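Local coordinates for pumilio domain-containing protein C56F2.08c (Schizosaccharomyces pombe, PDB 6NX5) that probably binds AU-rich regions of mRNA 3' untranslated regions, this chain being its RRM domain, one part of a longer PUF protein, at residues 9-14 with 40-45; 5-10 with 72-77; 22-27 with 57-62. All blocks are in the same frame, centred on the assembly; numbering follows the deposited sequence. Where two conformers were deposited one is given.

The three contacts lie within one RRM, a four-stranded antiparallel sheet with two helices on one side. Strand 4-9, one of the two inner strands, takes part in contacts 1 and 2: it runs out beside strand 42-46 in the first and pairs with strand 72-75 in the second. The two share S9 and N10, their centres about 9 Å apart. Contact 3 joins the ends of helices 17-24 and 49-59, its centre about 12 Å and 11 Å from those of contacts 1 and 2, and meets the sheet mainly through F24 and L59. Along the chain, contact 2 brackets contact 3, while the segments of contacts 1 and 3 alternate. Y7 stands on the sheet face where RRMs usually bind RNA.

Contact 1 (9-14 with 40-45); sequences SNLPVG and NSAIVS
This contact lies at the end of the two central strands of an RRM, where the RNP2-type strand 4-9 runs out beside strand 42-46, and N40, just before the latter, grips L11 in the loop leading to helix 17-24. One residue holds both polar groups of the L11 backbone. L11 N donates to N40 O over 3.0 Å, with the donor tilted somewhat out of the carbonyl plane. In return N40 ND2 gives a hydrogen to L11 O, also at 3.0 Å, in the carbonyl plane and on a lone pair, while that oxygen lies close to the plane of the N40 amide. CG of N40 sits between its backbone N and carbonyl carbon (chi1 60°), which folds the amide back beside its own C=O, so that ND2 and the backbone O both face L11. The amides of N10 and N40 run side by side but are turned 79° against each other, and N10 uses its ND2 on P70 O instead.

L11 slides under the carbonyl of N40: its CB comes within 3.4 Å of N40 O, and its CD1 carries on to meet A42 CB at 4.1 Å. Both L11 and A42 rest on I20 of helix 17-24, so this side of the contact faces the hydrophobic core. On the other side, S9 CB packs on S41 OG at 3.6 Å, a hydroxyl that is also hydrogen-bonded to D39 OD2.

A single water ties the polar side together with three hydrogen bonds. It accepts from N10 N at 3.0 Å and donates to N40 OD1 at 2.7 Å, thereby engaging the second end of the amide that holds L11. Its other hydrogen goes to S41 OG, 2.9 Å away.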
loop_
_atom_site.group_PDB
_atom_site.type_symbol
_atom_site.label_atom_id
_atom_site.label_comp_id
_atom_site.label_asym_id
_atom_site.label_seq_id
_atom_site.Cartn_x
_atom_site.Cartn_y
_atom_site.Cartn_z
ATOM N N SER A 9 -8.364 -3.999 1.206
ATOM C CA SER A 9 -8.212 -5.323 1.787
ATOM C C SER A 9 -9.566 -6.018 1.863
ATOM O O SER A 9 -10.629 -5.411 1.686
ATOM C CB SER A 9 -7.534 -5.264 3.170
ATOM O OG SER A 9 -8.203 -4.402 4.071
ATOM N N ASN A 10 -9.496 -7.323 2.101
ATOM C CA ASN A 10 -10.664 -8.214 2.096
ATOM C C ASN A 10 -11.329 -8.250 0.725
ATOM O O ASN A 10 -12.552 -8.180 0.604
ATOM C CB ASN A 10 -11.686 -7.848 3.173
ATOM C CG ASN A 10 -12.613 -9.012 3.484
ATOM O OD1 ASN A 10 -12.267 -10.156 3.202
ATOM N ND2 ASN A 10 -13.783 -8.728 4.052
ATOM N N LEU A 11 -10.517 -8.323 -0.320
ATOM C CA LEU A 11 -11.041 -8.652 -1.634
ATOM C C LEU A 11 -11.499 -10.109 -1.667
ATOM O O LEU A 11 -10.978 -10.943 -0.926
ATOM C CB LEU A 11 -9.977 -8.441 -2.701
ATOM C CG LEU A 11 -9.500 -7.003 -2.801
ATOM C CD1 LEU A 11 -8.329 -6.908 -3.787
ATOM C CD2 LEU A 11 -10.654 -6.112 -3.216
ATOM N N PRO A 12 -12.472 -10.439 -2.515
ATOM C CA PRO A 12 -12.779 -11.855 -2.757
ATOM C C PRO A 12 -11.541 -12.566 -3.276
ATOM O O PRO A 12 -10.744 -11.990 -4.018
ATOM C CB PRO A 12 -13.886 -11.802 -3.815
ATOM C CG PRO A 12 -14.531 -10.484 -3.615
ATOM C CD PRO A 12 -13.413 -9.542 -3.213
ATOM N N VAL A 13 -11.367 -13.826 -2.868
ATOM C CA VAL A 13 -10.209 -14.567 -3.348
ATOM C C VAL A 13 -10.265 -14.636 -4.868
ATOM O O VAL A 13 -11.340 -14.749 -5.470
ATOM C CB VAL A 13 -10.134 -15.966 -2.711
ATOM C CG1 VAL A 13 -10.179 -15.858 -1.194
ATOM C CG2 VAL A 13 -11.249 -16.863 -3.222
ATOM N N GLY A 14 -9.104 -14.491 -5.499
ATOM C CA GLY A 14 -9.034 -14.491 -6.944
ATOM C C GLY A 14 -9.391 -13.189 -7.628
ATOM O O GLY A 14 -9.440 -13.162 -8.862
ATOM N N ASN A 40 -5.277 -11.176 -0.420
ATOM C CA ASN A 40 -6.458 -10.608 -1.054
ATOM C C ASN A 40 -6.509 -9.097 -0.842
ATOM O O ASN A 40 -7.512 -8.550 -0.381
ATOM C CB ASN A 40 -7.723 -11.291 -0.526
ATOM C CG ASN A 40 -7.907 -11.144 0.982
ATOM O OD1 ASN A 40 -6.940 -11.051 1.735
ATOM N ND2 ASN A 40 -9.169 -11.130 1.431
ATOM N N SER A 41 -5.417 -8.405 -1.185
ATOM C CA SER A 41 -5.335 -6.957 -1.012
ATOM C C SER A 41 -4.728 -6.300 -2.247
ATOM O O SER A 41 -4.123 -6.954 -3.103
ATOM C CB SER A 41 -4.515 -6.583 0.236
ATOM O OG SER A 41 -5.057 -7.181 1.399
ATOM N N ALA A 42 -4.896 -4.981 -2.337
ATOM C CA ALA A 42 -4.382 -4.229 -3.472
ATOM C C ALA A 42 -4.158 -2.780 -3.057
ATOM O O ALA A 42 -4.586 -2.336 -1.989
ATOM C CB ALA A 42 -5.334 -4.302 -4.676
ATOM N N ILE A 43 -3.440 -2.057 -3.915
ATOM C CA ILE A 43 -3.188 -0.630 -3.752
ATOM C C ILE A 43 -3.695 0.069 -4.997
ATOM O O ILE A 43 -3.407 -0.367 -6.121
ATOM C CB ILE A 43 -1.696 -0.314 -3.541
ATOM C CG1 ILE A 43 -1.217 -0.952 -2.246
ATOM C CG2 ILE A 43 -1.495 1.206 -3.504
ATOM C CD1 ILE A 43 0.287 -0.996 -2.133
ATOM N N VAL A 44 -4.464 1.142 -4.798
ATOM C CA VAL A 44 -5.085 1.886 -5.884
ATOM C C VAL A 44 -4.683 3.339 -5.729
ATOM O O VAL A 44 -4.785 3.895 -4.627
ATOM C CB VAL A 44 -6.619 1.775 -5.861
ATOM C CG1 VAL A 44 -7.217 2.583 -7.002
ATOM C CG2 VAL A 44 -7.071 0.324 -5.905
ATOM N N SER A 45 -4.222 3.958 -6.811
ATOM C CA SER A 45 -3.807 5.352 -6.771
ATOM C C SER A 45 -4.708 6.225 -7.629
ATOM O O SER A 45 -5.140 5.824 -8.717
ATOM C CB SER A 45 -2.350 5.520 -7.225
ATOM O OG SER A 45 -2.216 5.294 -8.613
HETATM O O HOH W 1 -6.923 -8.664 3.015
#

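Contact 2 (5-10 with 72-77); sequences MLYVSN and QVMLAK
The Y7 ring takes M74 SD at its edge, essentially in the ring plane and 3.7 Å from CD2, a Met-aromatic contact on the RRM sheet, while the Y7 ring of the second subunit stacks with it. Y7 holds the aromatic position usual for RNP2, on the face where RRMs commonly bind RNA; in this assembly the second subunit meets that face. M74 lies alongside the ring and points the same way, its chain turning at the CG-SD bond (chi3 55°) to bring CE near CD2. Further along the same face, S9 OG lies 3.2 Å from Q72 CB.

On the opposite face the side chains turn to the helices. L6 forks between two neighbours: CD1 reaches V73 CG1 at 3.9 Å, and CD2 meets L75 CD1 at 3.7 Å. V8 and V73 both touch F24 of helix 17-24.

The strands are antiparallel, with Y7-M74 and S9-Q72 as hydrogen-bonded pairs; Y7 N to M74 O measures 2.8 Å. L6-L75 and V8-V73 are the non-hydrogen-bonded pairs. Beyond L6-L75, A76 N donates to M5 O, and a water closes the end, accepting from M5 N at 3.0 Å and donating to A76 O at 2.9 Å.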
loop_
_atom_site.group_PDB
_atom_site.type_symbol
_atom_site.label_atom_id
_atom_site.label_comp_id
_atom_site.label_asym_id
_atom_site.label_seq_id
_atom_site.Cartn_x
_atom_site.Cartn_y
_atom_site.Cartn_z
ATOM N N MET A 5 -3.011 7.348 -2.328
ATOM C CA MET A 5 -2.970 5.891 -2.305
ATOM C C MET A 5 -4.063 5.349 -1.401
ATOM O O MET A 5 -4.240 5.831 -0.273
ATOM C CB MET A 5 -1.622 5.376 -1.804
ATOM C CG MET A 5 -0.450 5.779 -2.679
ATOM S SD MET A 5 -0.414 4.686 -4.111
ATOM C CE MET A 5 1.283 4.783 -4.624
ATOM N N LEU A 6 -4.771 4.344 -1.904
ATOM C CA LEU A 6 -5.746 3.573 -1.130
ATOM C C LEU A 6 -5.224 2.161 -0.968
ATOM O O LEU A 6 -4.815 1.531 -1.954
ATOM C CB LEU A 6 -7.105 3.529 -1.825
ATOM C CG LEU A 6 -7.791 4.864 -2.120
ATOM C CD1 LEU A 6 -9.068 4.628 -2.893
ATOM C CD2 LEU A 6 -8.096 5.653 -0.861
ATOM N N TYR A 7 -5.243 1.672 0.267
ATOM C CA TYR A 7 -4.946 0.282 0.578
ATOM C C TYR A 7 -6.272 -0.457 0.703
ATOM O O TYR A 7 -7.096 -0.115 1.553
ATOM C CB TYR A 7 -4.120 0.177 1.863
ATOM C CG TYR A 7 -3.948 -1.248 2.343
ATOM C CD1 TYR A 7 -3.217 -2.169 1.608
ATOM C CD2 TYR A 7 -4.555 -1.664 3.508
ATOM C CE1 TYR A 7 -3.075 -3.475 2.050
ATOM C CE2 TYR A 7 -4.429 -2.958 3.952
ATOM C CZ TYR A 7 -3.692 -3.852 3.219
ATOM O OH TYR A 7 -3.567 -5.138 3.684
ATOM N N VAL A 8 -6.480 -1.441 -0.163
ATOM C CA VAL A 8 -7.749 -2.154 -0.256
ATOM C C VAL A 8 -7.536 -3.573 0.251
ATOM O O VAL A 8 -6.647 -4.283 -0.232
ATOM C CB VAL A 8 -8.282 -2.146 -1.701
ATOM C CG1 VAL A 8 -9.687 -2.763 -1.771
ATOM C CG2 VAL A 8 -8.287 -0.726 -2.260
ATOM N N SER A 9 -8.364 -3.999 1.206
ATOM C CA SER A 9 -8.212 -5.323 1.787
ATOM C C SER A 9 -9.566 -6.018 1.863
ATOM O O SER A 9 -10.629 -5.411 1.686
ATOM C CB SER A 9 -7.534 -5.264 3.170
ATOM O OG SER A 9 -8.203 -4.402 4.071
ATOM N N ASN A 10 -9.496 -7.323 2.101
ATOM C CA ASN A 10 -10.664 -8.214 2.096
ATOM C C ASN A 10 -11.329 -8.250 0.725
ATOM O O ASN A 10 -12.552 -8.180 0.604
ATOM C CB ASN A 10 -11.686 -7.848 3.173
ATOM C CG ASN A 10 -12.613 -9.012 3.484
ATOM O OD1 ASN A 10 -12.267 -10.156 3.202
ATOM N ND2 ASN A 10 -13.783 -8.728 4.052
ATOM N N GLN A 72 -12.564 -3.481 2.681
ATOM C CA GLN A 72 -11.950 -2.417 3.461
ATOM C C GLN A 72 -11.131 -1.532 2.539
ATOM O O GLN A 72 -10.411 -2.041 1.673
ATOM C CB GLN A 72 -11.046 -2.994 4.549
ATOM C CG GLN A 72 -11.755 -3.979 5.471
ATOM C CD GLN A 72 -12.992 -3.375 6.093
ATOM O OE1 GLN A 72 -12.897 -2.437 6.883
ATOM N NE2 GLN A 72 -14.158 -3.916 5.760
ATOM N N VAL A 73 -11.259 -0.217 2.713
ATOM C CA VAL A 73 -10.493 0.761 1.936
ATOM C C VAL A 73 -9.939 1.801 2.898
ATOM O O VAL A 73 -10.708 2.464 3.606
ATOM C CB VAL A 73 -11.339 1.436 0.842
ATOM C CG1 VAL A 73 -10.475 2.435 0.043
ATOM C CG2 VAL A 73 -11.969 0.378 -0.091
ATOM N N MET A 74 -8.609 1.965 2.900
ATOM C CA MET A 74 -7.933 2.898 3.791
ATOM C C MET A 74 -7.164 3.906 2.955
ATOM O O MET A 74 -6.365 3.523 2.091
ATOM C CB MET A 74 -7.002 2.161 4.747
ATOM C CG MET A 74 -7.735 1.230 5.693
ATOM S SD MET A 74 -6.821 -0.280 6.094
ATOM C CE MET A 74 -5.283 0.393 6.720
ATOM N N LEU A 75 -7.424 5.178 3.200
ATOM C CA LEU A 75 -6.706 6.248 2.520
ATOM C C LEU A 75 -5.418 6.548 3.271
ATOM O O LEU A 75 -5.454 6.932 4.448
ATOM C CB LEU A 75 -7.614 7.477 2.437
ATOM C CG LEU A 75 -6.999 8.785 1.982
ATOM C CD1 LEU A 75 -6.437 8.652 0.575
ATOM C CD2 LEU A 75 -8.084 9.855 2.041
ATOM N N ALA A 76 -4.280 6.424 2.582
ATOM C CA ALA A 76 -3.023 6.777 3.221
ATOM C C ALA A 76 -2.929 8.293 3.361
ATOM O O ALA A 76 -3.629 9.052 2.687
ATOM C CB ALA A 76 -1.823 6.263 2.412
ATOM N N LYS A 77 -2.051 8.732 4.261
ATOM C CA LYS A 77 -1.729 10.135 4.372
ATOM C C LYS A 77 -0.938 10.577 3.141
ATOM O O LYS A 77 -0.378 9.741 2.424
ATOM C CB LYS A 77 -0.903 10.380 5.638
ATOM C CG LYS A 77 -1.746 10.488 6.912
ATOM C CD LYS A 77 -0.849 10.736 8.107
ATOM C CE LYS A 77 -0.213 9.434 8.588
ATOM N NZ LYS A 77 0.985 9.684 9.432
HETATM O O HOH W 2 -2.490 9.055 0.056
#

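Contact 3 (22-27 with 57-62); sequences ALFSAY and DALHNR
An apolar contact joins the C-terminal ends of the two helices, with L59 meeting L23, F24 and Y27; no hydrogen bond crosses it. L59 CD1 sits over one face of the F24 ring, 3.7 Å from the centroid and 20° off the normal, a CH-pi contact. The other methyl, L59 CD2, meets L23 CD1 tip to tip at 4.0 Å. CG stands anti to the carbonyl carbon of L59 (chi1 -65°), which turns both methyls to the first helix.

In the beta-alpha-beta-beta-alpha-beta order of the RRM, helices 17-24 and 49-59 lie on the same side of the sheet; F24 touches L6, V8 and V73, and L59 also reaches V73. A type I turn from F24 to Y27, with Y27 N bonded to F24 O, brings the tyrosine back toward the second helix. Its ring then lies against both A58 and L59, obliquely: CE1 comes to 3.4 Å from A58 CB, CE2 to 3.7 Å from L59 CD1. Replacing Y27 by an alanine would probably open a gap beside A58 CB and leave the L59 methyls less firmly held.

After the helix a type II turn runs from L59 to R62, and N61 and R62 face V71 in a G1 beta bulge. R62 folds back to bond NH1 to A58 O at 3.2 Å, the donor standing above the carbonyl plane.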
loop_
_atom_site.group_PDB
_atom_site.type_symbol
_atom_site.label_atom_id
_atom_site.label_comp_id
_atom_site.label_asym_id
_atom_site.label_seq_id
_atom_site.Cartn_x
_atom_site.Cartn_y
_atom_site.Cartn_z
ATOM N N ALA A 22 -12.127 -1.612 -12.786
ATOM C CA ALA A 22 -13.538 -1.405 -13.080
ATOM C C ALA A 22 -14.274 -0.809 -11.886
ATOM O O ALA A 22 -15.041 0.149 -12.033
ATOM C CB ALA A 22 -14.176 -2.730 -13.503
ATOM N N LEU A 23 -14.022 -1.339 -10.690
ATOM C CA LEU A 23 -14.733 -0.875 -9.506
ATOM C C LEU A 23 -14.312 0.537 -9.115
ATOM O O LEU A 23 -15.157 1.377 -8.788
ATOM C CB LEU A 23 -14.492 -1.842 -8.350
ATOM C CG LEU A 23 -14.999 -1.448 -6.966
ATOM C CD1 LEU A 23 -16.502 -1.643 -6.878
ATOM C CD2 LEU A 23 -14.281 -2.266 -5.906
ATOM N N PHE A 24 -13.015 0.826 -9.146
ATOM C CA PHE A 24 -12.580 2.118 -8.632
ATOM C C PHE A 24 -12.695 3.238 -9.664
ATOM O O PHE A 24 -12.694 4.415 -9.286
ATOM C CB PHE A 24 -11.151 1.998 -8.087
ATOM C CG PHE A 24 -11.099 1.414 -6.707
ATOM C CD1 PHE A 24 -11.041 2.248 -5.592
ATOM C CD2 PHE A 24 -11.147 0.043 -6.510
ATOM C CE1 PHE A 24 -11.001 1.728 -4.319
ATOM C CE2 PHE A 24 -11.140 -0.490 -5.232
ATOM C CZ PHE A 24 -11.060 0.359 -4.133
ATOM N N SER A 25 -12.844 2.910 -10.949
ATOM C CA SER A 25 -13.038 3.956 -11.949
ATOM C C SER A 25 -14.383 4.665 -11.826
ATOM O O SER A 25 -14.577 5.689 -12.484
ATOM C CB SER A 25 -12.893 3.382 -13.358
ATOM O OG SER A 25 -11.566 2.960 -13.602
ATOM N N ALA A 26 -15.306 4.164 -11.003
ATOM C CA ALA A 26 -16.546 4.892 -10.778
ATOM C C ALA A 26 -16.315 6.247 -10.120
ATOM O O ALA A 26 -17.170 7.128 -10.234
ATOM C CB ALA A 26 -17.502 4.070 -9.918
ATOM N N TYR A 27 -15.191 6.438 -9.427
ATOM C CA TYR A 27 -15.005 7.633 -8.610
ATOM C C TYR A 27 -13.945 8.585 -9.141
ATOM O O TYR A 27 -13.754 9.666 -8.570
ATOM C CB TYR A 27 -14.676 7.214 -7.173
ATOM C CG TYR A 27 -15.691 6.222 -6.685
ATOM C CD1 TYR A 27 -16.965 6.636 -6.316
ATOM C CD2 TYR A 27 -15.407 4.864 -6.658
ATOM C CE1 TYR A 27 -17.920 5.723 -5.898
ATOM C CE2 TYR A 27 -16.349 3.951 -6.237
ATOM C CZ TYR A 27 -17.599 4.383 -5.858
ATOM O OH TYR A 27 -18.535 3.467 -5.440
ATOM N N ASP A 57 -14.903 6.706 0.942
ATOM C CA ASP A 57 -16.207 6.824 1.591
ATOM C C ASP A 57 -17.234 5.912 0.945
ATOM O O ASP A 57 -18.111 5.361 1.629
ATOM C CB ASP A 57 -16.708 8.264 1.502
ATOM C CG ASP A 57 -15.985 9.194 2.435
ATOM O OD1 ASP A 57 -16.247 10.409 2.351
ATOM O OD2 ASP A 57 -15.154 8.720 3.235
ATOM N N ALA A 58 -17.182 5.778 -0.380
ATOM C CA ALA A 58 -18.197 4.976 -1.058
ATOM C C ALA A 58 -17.994 3.479 -0.852
ATOM O O ALA A 58 -18.970 2.720 -0.862
ATOM C CB ALA A 58 -18.210 5.298 -2.544
ATOM N N LEU A 59 -16.749 3.034 -0.662
ATOM C CA LEU A 59 -16.451 1.613 -0.692
ATOM C C LEU A 59 -16.026 1.025 0.640
ATOM O O LEU A 59 -16.177 -0.191 0.816
ATOM C CB LEU A 59 -15.355 1.320 -1.729
ATOM C CG LEU A 59 -15.753 1.591 -3.182
ATOM C CD1 LEU A 59 -14.538 1.485 -4.114
ATOM C CD2 LEU A 59 -16.871 0.652 -3.632
ATOM N N HIS A 60 -15.508 1.819 1.573
ATOM C CA HIS A 60 -15.008 1.243 2.815
ATOM C C HIS A 60 -16.150 0.618 3.602
ATOM O O HIS A 60 -17.198 1.240 3.799
ATOM C CB HIS A 60 -14.308 2.282 3.683
ATOM C CG HIS A 60 -13.895 1.749 5.021
ATOM N ND1 HIS A 60 -13.023 0.687 5.161
ATOM C CD2 HIS A 60 -14.244 2.117 6.278
ATOM C CE1 HIS A 60 -12.846 0.433 6.446
ATOM N NE2 HIS A 60 -13.573 1.288 7.145
ATOM N N ASN A 61 -15.938 -0.623 4.033
ATOM C CA ASN A 61 -16.918 -1.375 4.824
ATOM C C ASN A 61 -18.210 -1.628 4.050
ATOM O O ASN A 61 -19.302 -1.663 4.629
ATOM C CB ASN A 61 -17.212 -0.666 6.149
ATOM C CG ASN A 61 -16.054 -0.739 7.111
ATOM O OD1 ASN A 61 -15.211 -1.629 7.012
ATOM N ND2 ASN A 61 -16.002 0.199 8.051
ATOM N N ARG A 62 -18.097 -1.829 2.740
ATOM C CA ARG A 62 -19.243 -2.096 1.892
ATOM C C ARG A 62 -19.119 -3.466 1.239
ATOM O O ARG A 62 -18.100 -3.754 0.600
ATOM C CB ARG A 62 -19.363 -1.014 0.809
ATOM C CG ARG A 62 -20.688 -1.021 0.081
ATOM C CD ARG A 62 -20.843 0.179 -0.847
ATOM N NE ARG A 62 -21.474 -0.208 -2.109
ATOM C CZ ARG A 62 -21.541 0.570 -3.185
ATOM N NH1 ARG A 62 -21.017 1.785 -3.156
ATOM N NH2 ARG A 62 -22.131 0.133 -4.291
#